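Local coordinates for protein lipase-specific foldase (Burkholderia glumae, PDB 2ES4) that helps fold the extracellular lipase during its passage through the periplasm, acting as a dedicated chaperone that binds the unfolded enzyme, at residues B[84-89]-B[179-184]; B[132-137]-B[170-175]; B[281-286]-B[313-318]. One frame throughout, in Å; residues are numbered along the deposited sequence.

Contact 1: residues B[84-89]-B[179-184]; sequences AVREFF and PFFGDE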
ATOM      1  N   ALA B  84       6.195  -9.237  20.784  1.00 38.91           N
ATOM      2  CA  ALA B  84       7.130  -9.917  19.894  1.00 38.22           C
ATOM      3  C   ALA B  84       6.796 -11.402  19.783  1.00 38.08           C
ATOM      4  O   ALA B  84       7.022 -12.014  18.740  1.00 37.76           O
ATOM      5  CB  ALA B  84       8.548  -9.730  20.373  1.00 37.94           C
ATOM      6  N   VAL B  85       6.208 -11.962  20.842  1.00 37.16           N
ATOM      7  CA  VAL B  85       5.807 -13.367  20.847  1.00 35.95           C
ATOM      8  C   VAL B  85       4.707 -13.576  19.812  1.00 35.25           C
ATOM      9  O   VAL B  85       4.757 -14.532  19.039  1.00 35.81           O
ATOM     10  CB  VAL B  85       5.298 -13.818  22.230  1.00 36.33           C
ATOM     11  CG1 VAL B  85       4.802 -15.260  22.186  1.00 35.92           C
ATOM     12  CG2 VAL B  85       6.396 -13.705  23.249  1.00 35.14           C
ATOM     13  N   ARG B  86       3.743 -12.656  19.785  1.00 34.15           N
ATOM     14  CA  ARG B  86       2.632 -12.714  18.837  1.00 34.33           C
ATOM     15  C   ARG B  86       3.093 -12.501  17.402  1.00 32.78           C
ATOM     16  O   ARG B  86       2.567 -13.130  16.482  1.00 32.85           O
ATOM     17  CB  ARG B  86       1.579 -11.660  19.174  1.00 35.32           C
ATOM     18  CG  ARG B  86       0.441 -11.583  18.160  1.00 38.42           C
ATOM     19  CD  ARG B  86      -0.319 -10.300  18.258  1.00 40.91           C
ATOM     20  NE  ARG B  86      -1.185 -10.103  17.102  1.00 44.06           N
ATOM     21  CZ  ARG B  86      -1.896  -9.004  16.866  1.00 46.63           C
ATOM     22  NH1 ARG B  86      -1.862  -7.978  17.712  1.00 45.99           N
ATOM     23  NH2 ARG B  86      -2.642  -8.926  15.772  1.00 47.12           N
ATOM     24  N   GLU B  87       4.057 -11.603  17.217  1.00 32.67           N
ATOM     25  CA  GLU B  87       4.582 -11.311  15.883  1.00 32.02           C
ATOM     26  C   GLU B  87       5.222 -12.542  15.263  1.00 31.39           C
ATOM     27  O   GLU B  87       5.121 -12.754  14.054  1.00 30.22           O
ATOM     28  CB  GLU B  87       5.578 -10.163  15.930  1.00 32.54           C
ATOM     29  CG  GLU B  87       4.976  -8.860  16.419  1.00 35.12           C
ATOM     30  CD  GLU B  87       5.921  -7.695  16.264  1.00 35.66           C
ATOM     31  OE1 GLU B  87       7.034  -7.741  16.824  1.00 36.53           O
ATOM     32  OE2 GLU B  87       5.543  -6.718  15.588  1.00 39.07           O
ATOM     33  N   PHE B  88       5.826 -13.376  16.110  1.00 30.63           N
ATOM     34  CA  PHE B  88       6.439 -14.619  15.660  1.00 31.06           C
ATOM     35  C   PHE B  88       5.389 -15.524  15.021  1.00 30.88           C
ATOM     36  O   PHE B  88       5.595 -16.042  13.924  1.00 31.26           O
ATOM     37  CB  PHE B  88       7.129 -15.337  16.821  1.00 31.01           C
ATOM     38  CG  PHE B  88       7.556 -16.737  16.492  1.00 33.02           C
ATOM     39  CD1 PHE B  88       8.692 -16.965  15.699  1.00 31.60           C
ATOM     40  CD2 PHE B  88       6.790 -17.840  16.930  1.00 32.52           C
ATOM     41  CE1 PHE B  88       9.060 -18.277  15.336  1.00 34.05           C
ATOM     42  CE2 PHE B  88       7.143 -19.143  16.574  1.00 33.04           C
ATOM     43  CZ  PHE B  88       8.281 -19.366  15.776  1.00 32.48           C
ATOM     44  N   PHE B  89       4.286 -15.728  15.735  1.00 31.24           N
ATOM     45  CA  PHE B  89       3.199 -16.570  15.257  1.00 31.31           C
ATOM     46  C   PHE B  89       2.483 -16.021  14.041  1.00 31.95           C
ATOM     47  O   PHE B  89       2.219 -16.768  13.105  1.00 30.80           O
ATOM     48  CB  PHE B  89       2.199 -16.836  16.368  1.00 34.27           C
ATOM     49  CG  PHE B  89       2.748 -17.663  17.484  1.00 35.61           C
ATOM     50  CD1 PHE B  89       3.122 -18.996  17.260  1.00 36.32           C
ATOM     51  CD2 PHE B  89       2.917 -17.111  18.761  1.00 36.47           C
ATOM     52  CE1 PHE B  89       3.665 -19.779  18.299  1.00 36.41           C
ATOM     53  CE2 PHE B  89       3.460 -17.881  19.814  1.00 37.66           C
ATOM     54  CZ  PHE B  89       3.835 -19.220  19.581  1.00 38.37           C
ATOM     55  N   PRO B 179      -0.031  -8.601  26.182  1.00 49.79           N
ATOM     56  CA  PRO B 179       1.070  -8.389  25.246  1.00 48.68           C
ATOM     57  C   PRO B 179       0.674  -8.618  23.791  1.00 47.06           C
ATOM     58  O   PRO B 179       1.206  -7.975  22.903  1.00 46.09           O
ATOM     59  CB  PRO B 179       2.101  -9.397  25.730  1.00 49.17           C
ATOM     60  CG  PRO B 179       1.314 -10.472  26.261  1.00 50.38           C
ATOM     61  CD  PRO B 179       0.290  -9.749  27.048  1.00 49.80           C
ATOM     62  N   PHE B 180      -0.319  -9.475  23.575  1.00 45.91           N
ATOM     63  CA  PHE B 180      -0.798  -9.784  22.236  1.00 45.57           C
ATOM     64  C   PHE B 180      -1.612  -8.683  21.584  1.00 46.42           C
ATOM     65  O   PHE B 180      -1.302  -8.253  20.473  1.00 46.07           O
ATOM     66  CB  PHE B 180      -1.626 -11.070  22.246  1.00 43.32           C
ATOM     67  CG  PHE B 180      -0.833 -12.311  21.980  1.00 41.27           C
ATOM     68  CD1 PHE B 180       0.368 -12.572  22.667  1.00 41.99           C
ATOM     69  CD2 PHE B 180      -1.287 -13.239  21.029  1.00 40.12           C
ATOM     70  CE1 PHE B 180       1.109 -13.744  22.405  1.00 40.33           C
ATOM     71  CE2 PHE B 180      -0.560 -14.413  20.758  1.00 39.43           C
ATOM     72  CZ  PHE B 180       0.639 -14.665  21.445  1.00 39.38           C
ATOM     73  N   PHE B 181      -2.641  -8.217  22.286  1.00 47.44           N
ATOM     74  CA  PHE B 181      -3.533  -7.196  21.752  1.00 48.93           C
ATOM     75  C   PHE B 181      -3.577  -5.885  22.506  1.00 49.72           C
ATOM     76  O   PHE B 181      -4.364  -5.010  22.155  1.00 49.58           O
ATOM     77  CB  PHE B 181      -4.949  -7.760  21.634  1.00 48.63           C
ATOM     78  CG  PHE B 181      -5.029  -9.000  20.814  1.00 49.97           C
ATOM     79  CD1 PHE B 181      -4.820  -8.955  19.425  1.00 49.78           C
ATOM     80  CD2 PHE B 181      -5.283 -10.233  21.424  1.00 50.00           C
ATOM     81  CE1 PHE B 181      -4.863 -10.131  18.649  1.00 50.54           C
ATOM     82  CE2 PHE B 181      -5.327 -11.408  20.662  1.00 50.06           C
ATOM     83  CZ  PHE B 181      -5.115 -11.363  19.272  1.00 50.42           C
ATOM     84  N   GLY B 182      -2.716  -5.730  23.510  1.00 50.62           N
ATOM     85  CA  GLY B 182      -2.685  -4.506  24.302  1.00 51.72           C
ATOM     86  C   GLY B 182      -2.626  -3.237  23.483  1.00 52.21           C
ATOM     87  O   GLY B 182      -3.589  -2.472  23.472  1.00 52.00           O
ATOM     88  N   ASP B 183      -1.550  -3.072  22.719  1.00 52.88           N
ATOM     89  CA  ASP B 183      -1.363  -1.895  21.873  1.00 53.93           C
ATOM     90  C   ASP B 183      -2.435  -1.773  20.795  1.00 53.54           C
ATOM     91  O   ASP B 183      -3.015  -0.700  20.619  1.00 53.93           O
ATOM     92  CB  ASP B 183       0.016  -1.922  21.218  1.00 56.43           C
ATOM     93  CG  ASP B 183       1.141  -2.036  22.229  1.00 58.94           C
ATOM     94  OD1 ASP B 183       1.192  -1.216  23.173  1.00 60.14           O
ATOM     95  OD2 ASP B 183       1.976  -2.953  22.079  1.00 61.18           O
ATOM     96  N   GLU B 184      -2.727  -2.889  20.125  1.00 52.48           N
ATOM     97  CA  GLU B 184      -3.734  -2.935  19.063  1.00 52.48           C
ATOM     98  C   GLU B 184      -5.086  -2.398  19.534  1.00 52.33           C
ATOM     99  O   GLU B 184      -5.695  -1.567  18.859  1.00 50.79           O
ATOM    100  CB  GLU B 184      -3.893  -4.364  18.552  1.00 53.02           C
ATOM    101  CG  GLU B 184      -4.860  -4.520  17.384  1.00 53.40           C
ATOM    102  CD  GLU B 184      -4.967  -5.950  16.913  1.00 54.16           C
ATOM    103  OE1 GLU B 184      -3.925  -6.530  16.551  1.00 53.89           O
ATOM    104  OE2 GLU B 184      -6.091  -6.496  16.899  1.00 54.38           O
TER

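Contact 2: residues B[132-137]-B[170-175]; sequences YRAYFD and DRTLGE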
ATOM      1  N   TYR B 132      -3.159 -19.607  21.474  1.00 50.92           N
ATOM      2  CA  TYR B 132      -3.390 -18.699  20.358  1.00 51.80           C
ATOM      3  C   TYR B 132      -4.344 -19.311  19.355  1.00 52.86           C
ATOM      4  O   TYR B 132      -5.301 -18.673  18.941  1.00 52.81           O
ATOM      5  CB  TYR B 132      -2.081 -18.315  19.668  1.00 50.01           C
ATOM      6  CG  TYR B 132      -2.167 -17.075  18.796  1.00 49.35           C
ATOM      7  CD1 TYR B 132      -1.143 -16.776  17.887  1.00 47.93           C
ATOM      8  CD2 TYR B 132      -3.255 -16.169  18.899  1.00 47.94           C
ATOM      9  CE1 TYR B 132      -1.191 -15.602  17.095  1.00 47.70           C
ATOM     10  CE2 TYR B 132      -3.313 -15.002  18.120  1.00 47.06           C
ATOM     11  CZ  TYR B 132      -2.276 -14.727  17.220  1.00 47.59           C
ATOM     12  OH  TYR B 132      -2.339 -13.598  16.448  1.00 47.59           O
ATOM     13  N   ARG B 133      -4.083 -20.557  18.978  1.00 55.28           N
ATOM     14  CA  ARG B 133      -4.936 -21.252  18.026  1.00 57.61           C
ATOM     15  C   ARG B 133      -6.344 -21.450  18.585  1.00 58.57           C
ATOM     16  O   ARG B 133      -7.314 -21.469  17.831  1.00 58.39           O
ATOM     17  CB  ARG B 133      -4.313 -22.582  17.622  1.00 59.34           C
ATOM     18  CG  ARG B 133      -4.161 -23.580  18.736  1.00 62.21           C
ATOM     19  CD  ARG B 133      -3.349 -24.767  18.325  1.00 64.69           C
ATOM     20  NE  ARG B 133      -3.877 -25.339  17.099  1.00 66.22           N
ATOM     21  CZ  ARG B 133      -3.386 -26.416  16.501  1.00 66.88           C
ATOM     22  NH1 ARG B 133      -2.345 -27.057  17.019  1.00 68.18           N
ATOM     23  NH2 ARG B 133      -3.932 -26.842  15.373  1.00 67.01           N
ATOM     24  N   ALA B 134      -6.444 -21.543  19.914  1.00 59.53           N
ATOM     25  CA  ALA B 134      -7.732 -21.692  20.587  1.00 61.29           C
ATOM     26  C   ALA B 134      -8.505 -20.394  20.390  1.00 62.44           C
ATOM     27  O   ALA B 134      -9.726 -20.409  20.245  1.00 62.14           O
ATOM     28  CB  ALA B 134      -7.536 -21.968  22.061  1.00 60.93           C
ATOM     29  N   TYR B 135      -7.764 -19.286  20.321  1.00 63.70           N
ATOM     30  CA  TYR B 135      -8.333 -17.963  20.105  1.00 64.70           C
ATOM     31  C   TYR B 135      -9.033 -17.892  18.757  1.00 65.54           C
ATOM     32  O   TYR B 135     -10.145 -17.383  18.679  1.00 65.10           O
ATOM     33  CB  TYR B 135      -7.234 -16.893  20.237  1.00 65.61           C
ATOM     34  CG  TYR B 135      -7.611 -15.498  19.814  1.00 66.81           C
ATOM     35  CD1 TYR B 135      -7.653 -15.135  18.447  1.00 67.30           C
ATOM     36  CD2 TYR B 135      -7.936 -14.529  20.768  1.00 67.18           C
ATOM     37  CE1 TYR B 135      -8.025 -13.854  18.045  1.00 67.84           C
ATOM     38  CE2 TYR B 135      -8.306 -13.229  20.376  1.00 67.53           C
ATOM     39  CZ  TYR B 135      -8.343 -12.903  19.013  1.00 67.83           C
ATOM     40  OH  TYR B 135      -8.676 -11.633  18.624  1.00 68.68           O
ATOM     41  N   PHE B 136      -8.353 -18.350  17.703  1.00 66.63           N
ATOM     42  CA  PHE B 136      -8.916 -18.331  16.354  1.00 68.16           C
ATOM     43  C   PHE B 136     -10.134 -19.227  16.216  1.00 69.67           C
ATOM     44  O   PHE B 136     -11.097 -18.872  15.533  1.00 69.86           O
ATOM     45  CB  PHE B 136      -7.876 -18.716  15.312  1.00 67.13           C
ATOM     46  CG  PHE B 136      -6.777 -17.720  15.165  1.00 65.90           C
ATOM     47  CD1 PHE B 136      -5.582 -17.886  15.869  1.00 65.34           C
ATOM     48  CD2 PHE B 136      -6.926 -16.605  14.320  1.00 65.19           C
ATOM     49  CE1 PHE B 136      -4.547 -16.964  15.736  1.00 64.76           C
ATOM     50  CE2 PHE B 136      -5.885 -15.661  14.179  1.00 64.93           C
ATOM     51  CZ  PHE B 136      -4.694 -15.841  14.890  1.00 64.79           C
ATOM     52  N   ASP B 137     -10.098 -20.375  16.891  1.00 71.50           N
ATOM     53  CA  ASP B 137     -11.211 -21.322  16.869  1.00 73.36           C
ATOM     54  C   ASP B 137     -12.407 -20.734  17.606  1.00 73.72           C
ATOM     55  O   ASP B 137     -13.540 -20.821  17.132  1.00 73.83           O
ATOM     56  CB  ASP B 137     -10.809 -22.644  17.520  1.00 74.87           C
ATOM     57  CG  ASP B 137      -9.869 -23.459  16.654  1.00 76.41           C
ATOM     58  OD1 ASP B 137      -8.807 -22.938  16.254  1.00 77.70           O
ATOM     59  OD2 ASP B 137     -10.194 -24.632  16.374  1.00 77.12           O
ATOM     60  N   ASP B 170      -8.879 -12.713  26.650  1.00 64.83           N
ATOM     61  CA  ASP B 170      -8.705 -12.942  28.084  1.00 64.58           C
ATOM     62  C   ASP B 170      -8.976 -14.387  28.476  1.00 63.76           C
ATOM     63  O   ASP B 170      -8.293 -14.938  29.334  1.00 63.70           O
ATOM     64  CB  ASP B 170      -9.611 -12.010  28.889  1.00 65.53           C
ATOM     65  CG  ASP B 170      -9.286 -10.541  28.674  1.00 67.01           C
ATOM     66  OD1 ASP B 170      -9.986  -9.692  29.262  1.00 67.01           O
ATOM     67  OD2 ASP B 170      -8.345 -10.226  27.910  1.00 68.29           O
ATOM     68  N   ARG B 171      -9.959 -15.000  27.825  1.00 63.14           N
ATOM     69  CA  ARG B 171     -10.331 -16.386  28.105  1.00 62.52           C
ATOM     70  C   ARG B 171      -9.380 -17.399  27.473  1.00 62.03           C
ATOM     71  O   ARG B 171      -9.047 -18.415  28.088  1.00 61.90           O
ATOM     72  CB  ARG B 171     -11.755 -16.644  27.644  1.00 62.30           C
ATOM     73  N   THR B 172      -8.931 -17.105  26.256  1.00 61.17           N
ATOM     74  CA  THR B 172      -8.032 -17.990  25.523  1.00 59.73           C
ATOM     75  C   THR B 172      -6.558 -17.730  25.795  1.00 59.23           C
ATOM     76  O   THR B 172      -5.826 -18.642  26.166  1.00 59.01           O
ATOM     77  CB  THR B 172      -8.283 -17.904  24.017  1.00 59.68           C
ATOM     78  OG1 THR B 172      -8.146 -16.545  23.580  1.00 59.18           O
ATOM     79  CG2 THR B 172      -9.684 -18.402  23.675  1.00 59.39           C
ATOM     80  N   LEU B 173      -6.130 -16.484  25.614  1.00 57.81           N
ATOM     81  CA  LEU B 173      -4.737 -16.111  25.832  1.00 56.93           C
ATOM     82  C   LEU B 173      -4.443 -15.785  27.283  1.00 55.94           C
ATOM     83  O   LEU B 173      -3.312 -15.968  27.738  1.00 55.47           O
ATOM     84  CB  LEU B 173      -4.360 -14.936  24.933  1.00 56.98           C
ATOM     85  CG  LEU B 173      -4.464 -15.197  23.437  1.00 57.23           C
ATOM     86  CD1 LEU B 173      -4.257 -13.931  22.683  1.00 57.68           C
ATOM     87  CD2 LEU B 173      -3.435 -16.224  23.051  1.00 57.70           C
ATOM     88  N   GLY B 174      -5.459 -15.305  28.001  1.00 55.49           N
ATOM     89  CA  GLY B 174      -5.303 -14.967  29.410  1.00 54.52           C
ATOM     90  C   GLY B 174      -4.176 -14.009  29.714  1.00 54.21           C
ATOM     91  O   GLY B 174      -4.215 -12.843  29.323  1.00 53.89           O
ATOM     92  N   GLU B 175      -3.128 -14.542  30.337  1.00 53.46           N
ATOM     93  CA  GLU B 175      -1.943 -13.769  30.700  1.00 53.32           C
ATOM     94  C   GLU B 175      -1.263 -13.130  29.486  1.00 53.38           C
ATOM     95  O   GLU B 175      -0.607 -12.093  29.609  1.00 52.77           O
ATOM     96  CB  GLU B 175      -0.975 -14.650  31.429  1.00 53.67           C
TER

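Contact 3: residues B[281-286]-B[313-318]; sequences TRYQAY and QTFTAP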
ATOM      1  N   THR B 281      14.576  23.541 -18.385  1.00 22.15           N
ATOM      2  CA  THR B 281      15.191  24.243 -19.509  1.00 22.59           C
ATOM      3  C   THR B 281      15.362  23.319 -20.716  1.00 22.58           C
ATOM      4  O   THR B 281      15.044  23.704 -21.848  1.00 20.72           O
ATOM      5  CB  THR B 281      16.548  24.842 -19.115  1.00 24.23           C
ATOM      6  OG1 THR B 281      16.349  25.837 -18.107  1.00 23.78           O
ATOM      7  CG2 THR B 281      17.251  25.479 -20.317  1.00 26.46           C
ATOM      8  N   ARG B 282      15.852  22.106 -20.467  1.00 19.82           N
ATOM      9  CA  ARG B 282      16.054  21.132 -21.535  1.00 20.13           C
ATOM     10  C   ARG B 282      14.736  20.669 -22.139  1.00 20.47           C
ATOM     11  O   ARG B 282      14.633  20.528 -23.360  1.00 20.17           O
ATOM     12  CB  ARG B 282      16.860  19.934 -21.039  1.00 19.61           C
ATOM     13  CG  ARG B 282      18.308  20.275 -20.683  1.00 20.27           C
ATOM     14  CD  ARG B 282      19.118  19.050 -20.260  1.00 18.80           C
ATOM     15  NE  ARG B 282      18.724  18.511 -18.954  1.00 20.18           N
ATOM     16  CZ  ARG B 282      18.051  17.376 -18.768  1.00 20.62           C
ATOM     17  NH1 ARG B 282      17.670  16.637 -19.808  1.00 17.78           N
ATOM     18  NH2 ARG B 282      17.774  16.967 -17.536  1.00 19.74           N
ATOM     19  N   TYR B 283      13.717  20.484 -21.297  1.00 18.45           N
ATOM     20  CA  TYR B 283      12.412  20.064 -21.784  1.00 19.24           C
ATOM     21  C   TYR B 283      11.779  21.166 -22.636  1.00 20.16           C
ATOM     22  O   TYR B 283      11.175  20.879 -23.674  1.00 19.90           O
ATOM     23  CB  TYR B 283      11.473  19.673 -20.635  1.00 19.36           C
ATOM     24  CG  TYR B 283      10.110  19.251 -21.133  1.00 18.40           C
ATOM     25  CD1 TYR B 283       9.938  18.026 -21.811  1.00 19.18           C
ATOM     26  CD2 TYR B 283       9.005  20.123 -21.029  1.00 20.53           C
ATOM     27  CE1 TYR B 283       8.695  17.681 -22.381  1.00 19.04           C
ATOM     28  CE2 TYR B 283       7.765  19.787 -21.595  1.00 20.59           C
ATOM     29  CZ  TYR B 283       7.620  18.572 -22.269  1.00 21.27           C
ATOM     30  OH  TYR B 283       6.403  18.253 -22.815  1.00 19.17           O
ATOM     31  N   GLN B 284      11.913  22.415 -22.191  1.00 20.97           N
ATOM     32  CA  GLN B 284      11.361  23.553 -22.925  1.00 23.77           C
ATOM     33  C   GLN B 284      12.022  23.742 -24.291  1.00 23.02           C
ATOM     34  O   GLN B 284      11.349  24.108 -25.258  1.00 23.84           O
ATOM     35  CB  GLN B 284      11.459  24.836 -22.108  1.00 22.97           C
ATOM     36  CG  GLN B 284      10.543  24.866 -20.892  1.00 29.51           C
ATOM     37  N   ALA B 285      13.325  23.461 -24.375  1.00 22.43           N
ATOM     38  CA  ALA B 285      14.064  23.577 -25.641  1.00 22.86           C
ATOM     39  C   ALA B 285      13.595  22.472 -26.577  1.00 23.07           C
ATOM     40  O   ALA B 285      13.352  22.706 -27.763  1.00 21.85           O
ATOM     41  CB  ALA B 285      15.557  23.470 -25.407  1.00 24.36           C
ATOM     42  N   TYR B 286      13.411  21.280 -26.014  1.00 20.37           N
ATOM     43  CA  TYR B 286      12.921  20.143 -26.770  1.00 19.92           C
ATOM     44  C   TYR B 286      11.508  20.453 -27.280  1.00 20.25           C
ATOM     45  O   TYR B 286      11.189  20.147 -28.427  1.00 20.47           O
ATOM     46  CB  TYR B 286      12.905  18.893 -25.887  1.00 19.55           C
ATOM     47  CG  TYR B 286      11.865  17.865 -26.277  1.00 17.90           C
ATOM     48  CD1 TYR B 286      12.037  17.060 -27.418  1.00 19.17           C
ATOM     49  CD2 TYR B 286      10.660  17.758 -25.555  1.00 18.10           C
ATOM     50  CE1 TYR B 286      11.026  16.184 -27.835  1.00 19.39           C
ATOM     51  CE2 TYR B 286       9.646  16.892 -25.962  1.00 18.21           C
ATOM     52  CZ  TYR B 286       9.834  16.113 -27.102  1.00 19.44           C
ATOM     53  OH  TYR B 286       8.841  15.265 -27.508  1.00 21.89           O
ATOM     54  N   GLN B 313      16.582  10.984 -29.189  1.00 25.69           N
ATOM     55  CA  GLN B 313      17.872  11.595 -29.495  1.00 26.03           C
ATOM     56  C   GLN B 313      18.231  12.721 -28.537  1.00 24.48           C
ATOM     57  O   GLN B 313      19.408  12.958 -28.262  1.00 23.53           O
ATOM     58  CB  GLN B 313      17.887  12.123 -30.928  1.00 28.84           C
ATOM     59  CG  GLN B 313      17.585  11.071 -31.980  1.00 34.68           C
ATOM     60  CD  GLN B 313      17.460  11.653 -33.372  1.00 38.43           C
ATOM     61  OE1 GLN B 313      16.731  12.622 -33.596  1.00 42.00           O
ATOM     62  NE2 GLN B 313      18.167  11.056 -34.321  1.00 42.65           N
ATOM     63  N   THR B 314      17.207  13.391 -28.015  1.00 21.79           N
ATOM     64  CA  THR B 314      17.384  14.520 -27.103  1.00 21.06           C
ATOM     65  C   THR B 314      17.614  14.126 -25.641  1.00 20.72           C
ATOM     66  O   THR B 314      18.400  14.768 -24.935  1.00 20.32           O
ATOM     67  CB  THR B 314      16.158  15.470 -27.183  1.00 21.94           C
ATOM     68  OG1 THR B 314      15.956  15.873 -28.545  1.00 21.95           O
ATOM     69  CG2 THR B 314      16.358  16.713 -26.330  1.00 21.76           C
ATOM     70  N   PHE B 315      16.889  13.112 -25.184  1.00 19.01           N
ATOM     71  CA  PHE B 315      16.975  12.657 -23.803  1.00 19.11           C
ATOM     72  C   PHE B 315      17.566  11.264 -23.773  1.00 19.13           C
ATOM     73  O   PHE B 315      16.866  10.274 -24.012  1.00 19.41           O
ATOM     74  CB  PHE B 315      15.580  12.657 -23.183  1.00 19.10           C
ATOM     75  CG  PHE B 315      14.907  13.991 -23.209  1.00 21.04           C
ATOM     76  CD1 PHE B 315      15.298  15.005 -22.317  1.00 20.25           C
ATOM     77  CD2 PHE B 315      13.893  14.254 -24.141  1.00 21.23           C
ATOM     78  CE1 PHE B 315      14.683  16.276 -22.353  1.00 21.34           C
ATOM     79  CE2 PHE B 315      13.274  15.512 -24.186  1.00 19.87           C
ATOM     80  CZ  PHE B 315      13.668  16.525 -23.293  1.00 20.99           C
ATOM     81  N   THR B 316      18.865  11.192 -23.497  1.00 17.30           N
ATOM     82  CA  THR B 316      19.561   9.916 -23.477  1.00 19.44           C
ATOM     83  C   THR B 316      19.924   9.373 -22.103  1.00 21.15           C
ATOM     84  O   THR B 316      20.417   8.246 -21.989  1.00 21.74           O
ATOM     85  CB  THR B 316      20.779   9.943 -24.393  1.00 18.75           C
ATOM     86  OG1 THR B 316      21.648  11.013 -24.016  1.00 19.30           O
ATOM     87  CG2 THR B 316      20.342  10.134 -25.853  1.00 20.73           C
ATOM     88  N   ALA B 317      19.705  10.176 -21.061  1.00 19.06           N
ATOM     89  CA  ALA B 317      19.930   9.712 -19.689  1.00 21.27           C
ATOM     90  C   ALA B 317      18.777   8.726 -19.489  1.00 23.07           C
ATOM     91  O   ALA B 317      17.639   9.034 -19.872  1.00 21.86           O
ATOM     92  CB  ALA B 317      19.810  10.859 -18.698  1.00 19.92           C
ATOM     93  N   PRO B 318      19.053   7.517 -18.955  1.00 22.59           N
ATOM     94  CA  PRO B 318      17.983   6.531 -18.749  1.00 22.52           C
ATOM     95  C   PRO B 318      16.738   7.064 -18.035  1.00 21.53           C
ATOM     96  O   PRO B 318      16.838   7.740 -17.008  1.00 20.56           O
ATOM     97  CB  PRO B 318      18.677   5.452 -17.935  1.00 23.37           C
ATOM     98  CG  PRO B 318      20.080   5.496 -18.473  1.00 22.58           C
ATOM     99  CD  PRO B 318      20.354   6.967 -18.518  1.00 24.17           C
TER

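Contact 1: residues B[84-89]-B[179-184]
Helix segments 84-89 and 179-184 run nearly perpendicular, their axes at 100° and 8.9 Å apart, and come nearest in backbone where Arg-86 passes Phe-180. The Phe-180 ring lies flat against the root of the arginine: Arg-86 CB stands 3.5 Å from the Phe-180 ring centroid, almost on the ring normal, a CH-pi contact. Val-85 CG1 reaches the edge of the same ring, 4.0 Å from Phe-180 CE1. With CG anti to the backbone N (chi1 175°) and the chain extended as far as NE, Arg-86 spans the face of Phe-180 and delivers its guanidinium to the next turn. There NH1 and NH2 of Arg-86 both donate to Glu-184 OE1, each at 2.8 Å, in an end-on salt bridge. Glu-184 OE1 offers its syn lone pair to NH2 and is met by NH1 from above the carboxylate plane. A bent bond (145°) also joins Arg-86 NH1 to Phe-180 O at 2.8 Å, an oxygen that Glu-184 N, at the helix kink, does not take. Phe-181 CE1 covers one guanidinium face, 3.6 Å from Arg-86 CZ. Three bonds and a ring thus fix the rotation of this buried cation, and Asp-90 adds a salt bridge at NE. Helix 120-137 packs alongside through Val-128 and Tyr-132, which touch Phe-180 and Phe-89, while helix 101-116 meets Phe-88 and Phe-89.

Contact 2: residues B[132-137]-B[170-175]
Tyr-135 sets the edge of its ring against Thr-172, whose OG1 lies in the ring plane 3.5 Å from Tyr-135 CD2. The same oxygen is equally near Tyr-135 CB, so the threonine sits at the root of the tyrosine, with its methyl CG2 3.8 Å from Tyr-135 CA. Thr-172 OG1 stands between its own backbone N and carbonyl carbon (chi1 57°) and is hydrogen-bonded to Leu-168 O, one turn back in helix 155-172; its approach to the ring is therefore packing by an oxygen already engaged. Leu-173 divides its two methyls between the tyrosines. CD1 comes obliquely to within 4.2 Å of Tyr-135 CD2, and CD2 presses on the backbone of the other helix, 3.7 Å from Tyr-132 CA. The side chains of Tyr-132 and Leu-173 lie alongside each other, pointing the same way. Leu-173 also touches Phe-180 and Phe-181 of helix 177-198. Tyr-132 OH is hydrogen-bonded to Asp-90. With the polar ends of Tyr-132 and Thr-172 each satisfied elsewhere, the chemistry across 132-137 and 170-175 implies an interface held by shape and apolar burial.

Contact 3: residues B[281-286]-B[313-318]
Phe-315 drives the edge of its ring into the face of Tyr-286, and this T-shaped pair is the tight part of the contact. The ring centroids lie 5.2 Å apart with planes at 71°, and Phe-315 CE2 comes within 3.4 Å of Tyr-286 CG. Phe-315 CZ also reaches Tyr-286 CB at 3.6 Å, so the phenylalanine wedges against the root of the tyrosine as well as its ring. The tip reaches the helix backbone too, with CZ of Phe-315 4.0 Å from Tyr-283 CA. Chi1 of -58° places Phe-315 CG anti to the carbonyl carbon and sends the ring back toward helix 263-294, although the backbone has left helical geometry at this residue. The looser side begins at Thr-314, whose CG2 is 4.1 Å from Tyr-286 CB. Arg-282, a solvent-exposed residue, adds a polar margin: its chain bends at chi3 (-70°), bringing NH1 to the edge of the Phe-315 ring, 3.8 Å from CD1, while the same nitrogen forms a salt bridge with Glu-320. Being in the ring plane, this approach is not a cation-pi contact. Phe-315 therefore closes the end of helix 300-314 onto helix 263-294. Helix 320-328 completes the surroundings: Ala-324 touches Phe-315, and Asp-328 accepts hydrogen bonds from the hydroxyls of Tyr-283 and Tyr-286.

In the fold
Contacts 1 and 2 belong to one helical cluster, their centres 12 Å apart, with contact 2 nested along the chain inside the loop closed by contact 1. They touch directly: Leu-173 CD1 lies 3.5 Å from Phe-180 CD2, and Tyr-135 stacks on Phe-181. Contact 3 lies across the chain's centre, about 53 Å from contact 1 and 62 Å from contact 2 between centres, and joins different helices. All three are largely buried, but contact 3 alone includes an exposed touching residue, Arg-282. Chemistry differs accordingly: contact 1 carries a salt bridge between a buried arginine and a partly exposed glutamate, contact 2 sets a leucine and a threonine against two tyrosines, and contact 3 rests on an aromatic pair.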